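Local coordinates for protein histidine kinase (Methanosarcina mazei, PDB 3LI9) that probably senses extracellular signals through this PDC-fold domain of a membrane histidine kinase, which would phosphorylate a protein histidine using ATP, at residues 207-210 / 211-215. Residues are numbered along the deposited sequence; the frame is centred on the assembly and turned at random.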
loop_
_atom_site.group_PDB
_atom_site.type_symbol
_atom_site.label_atom_id
_atom_site.label_comp_id
_atom_site.label_asym_id
_atom_site.label_seq_id
_atom_site.Cartn_x
_atom_site.Cartn_y
_atom_site.Cartn_z
ATOM N N LYS A 207 18.273 6.698 -1.629
ATOM C CA LYS A 207 17.198 6.615 -0.621
ATOM C C LYS A 207 16.284 7.786 -0.630
ATOM O O LYS A 207 15.097 7.660 -0.270
ATOM C CB LYS A 207 17.782 6.367 0.774
ATOM C CG LYS A 207 18.746 5.203 0.845
ATOM C CD LYS A 207 18.083 3.824 0.362
ATOM C CE LYS A 207 19.045 2.658 0.568
ATOM N NZ LYS A 207 18.420 1.432 -0.036
ATOM N N ASN A 208 16.789 8.963 -1.021
ATOM C CA ASN A 208 15.968 10.149 -1.163
ATOM C C ASN A 208 14.884 10.093 -2.228
ATOM O O ASN A 208 13.958 10.919 -2.253
ATOM C CB ASN A 208 16.896 11.377 -1.514
ATOM C CG ASN A 208 17.669 11.169 -2.803
ATOM O OD1 ASN A 208 18.261 10.136 -3.032
ATOM N ND2 ASN A 208 17.637 12.170 -3.661
ATOM N N TRP A 209 14.983 9.102 -3.126
ATOM C CA TRP A 209 13.948 8.911 -4.129
ATOM C C TRP A 209 12.708 8.174 -3.570
ATOM O O TRP A 209 11.588 8.304 -4.123
ATOM C CB TRP A 209 14.501 8.074 -5.294
ATOM C CG TRP A 209 15.435 8.831 -6.165
ATOM C CD1 TRP A 209 15.872 10.130 -6.008
ATOM C CD2 TRP A 209 16.044 8.336 -7.360
ATOM N NE1 TRP A 209 16.764 10.451 -7.037
ATOM C CE2 TRP A 209 16.849 9.381 -7.891
ATOM C CE3 TRP A 209 15.976 7.122 -8.042
ATOM C CZ2 TRP A 209 17.597 9.220 -9.067
ATOM C CZ3 TRP A 209 16.734 6.968 -9.213
ATOM C CH2 TRP A 209 17.516 8.034 -9.699
ATOM N N ILE A 210 12.940 7.394 -2.517
ATOM C CA ILE A 210 11.817 6.539 -1.936
ATOM C C ILE A 210 10.655 7.429 -1.484
ATOM O O ILE A 210 10.806 8.351 -0.632
ATOM C CB ILE A 210 12.312 5.619 -0.852
ATOM C CG1 ILE A 210 13.425 4.669 -1.367
ATOM C CG2 ILE A 210 11.135 4.857 -0.140
ATOM C CD1 ILE A 210 14.104 3.854 -0.288
ATOM N N GLY A 211 9.482 7.169 -2.058
ATOM C CA GLY A 211 8.289 7.946 -1.768
ATOM C C GLY A 211 8.272 9.350 -2.286
ATOM O O GLY A 211 7.332 10.093 -1.973
ATOM N N GLU A 212 9.274 9.714 -3.108
ATOM C CA GLU A 212 9.487 11.107 -3.519
ATOM C C GLU A 212 9.511 11.274 -5.016
ATOM O O GLU A 212 8.866 12.184 -5.539
ATOM C CB GLU A 212 10.725 11.729 -2.860
ATOM C CG GLU A 212 10.647 11.824 -1.313
ATOM C CD GLU A 212 9.490 12.753 -0.828
ATOM O OE1 GLU A 212 8.916 13.487 -1.646
ATOM O OE2 GLU A 212 9.128 12.727 0.377
ATOM N N LYS A 213 10.167 10.386 -5.723
ATOM C CA LYS A 213 10.305 10.557 -7.151
ATOM C C LYS A 213 9.495 9.460 -7.835
ATOM O O LYS A 213 9.360 8.383 -7.270
ATOM C CB LYS A 213 11.762 10.366 -7.533
ATOM C CG LYS A 213 11.982 10.552 -9.079
ATOM C CD LYS A 213 13.473 10.773 -9.391
ATOM C CE LYS A 213 14.095 11.901 -8.533
ATOM N NZ LYS A 213 13.929 13.222 -9.204
ATOM N N SER A 214 8.970 9.725 -9.022
ATOM C CA SER A 214 8.323 8.722 -9.824
ATOM C C SER A 214 9.063 8.478 -11.149
ATOM O O SER A 214 9.814 9.345 -11.639
ATOM C CB SER A 214 6.915 9.247 -10.201
ATOM O OG SER A 214 6.331 8.336 -11.117
ATOM N N LEU A 215 8.917 7.280 -11.693
ATOM C CA LEU A 215 9.415 6.989 -13.032
ATOM C C LEU A 215 8.941 8.044 -13.997
ATOM O O LEU A 215 9.673 8.389 -14.938
ATOM C CB LEU A 215 8.925 5.615 -13.527
ATOM C CG LEU A 215 9.562 4.465 -12.767
ATOM C CD1 LEU A 215 8.955 3.114 -13.223
ATOM C CD2 LEU A 215 11.017 4.413 -12.957
#
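The carbonyl oxygen of W209 holds the turn together by accepting two backbone N-H groups. K213 N bonds to W209 O at 3.0 Å, nearly straight with 167° at the hydrogen, the donor tilted 19° from the carbonyl plane; E212 N reaches W209 O at 2.9 Å from above that plane, well off a lone pair. With the bond from E212 N, I210 and G211 form the corners of a type II beta-turn. Glycine suits the second corner, where phi is positive and a side chain would run into I210 O. G211 N is close to W209 O but badly angled for it; the residue shares a backbone hydrogen bond with F200. Closing the short 3-10 segment 207-209, I210 N donates to K207 O. CB and CG of E212 pack on N208 O and I210 O while its charged end leads away, which suits an exposed place.

The indole of W209 and the side chain of K213 run side by side in the same direction. K213 has CG anti to the backbone N (chi1 -180°) and then bends in its outer half, which brings its CE over the ring face, 3.6 Å from the centroid of the W209 five-membered ring, in a CH-pi contact. A lysine suits this place, since its methylenes cover the ring while leaving the ammonium at the far end. Replacing W209 by an alanine is likely to strip CD and CE of K213 of the indole face they lie over and leave the lysine end less fixed.

Buried S214 bonds through OG to T197 O and S216 N, and through N to D217 OD2; K207 NZ has D177 and H203 O. The turn belongs to the Cache-domain loop between strand 190-194 and helix 221-231, with W209 against H203, F200 and F218, and L215 on I223, A227 and I230 of that helix.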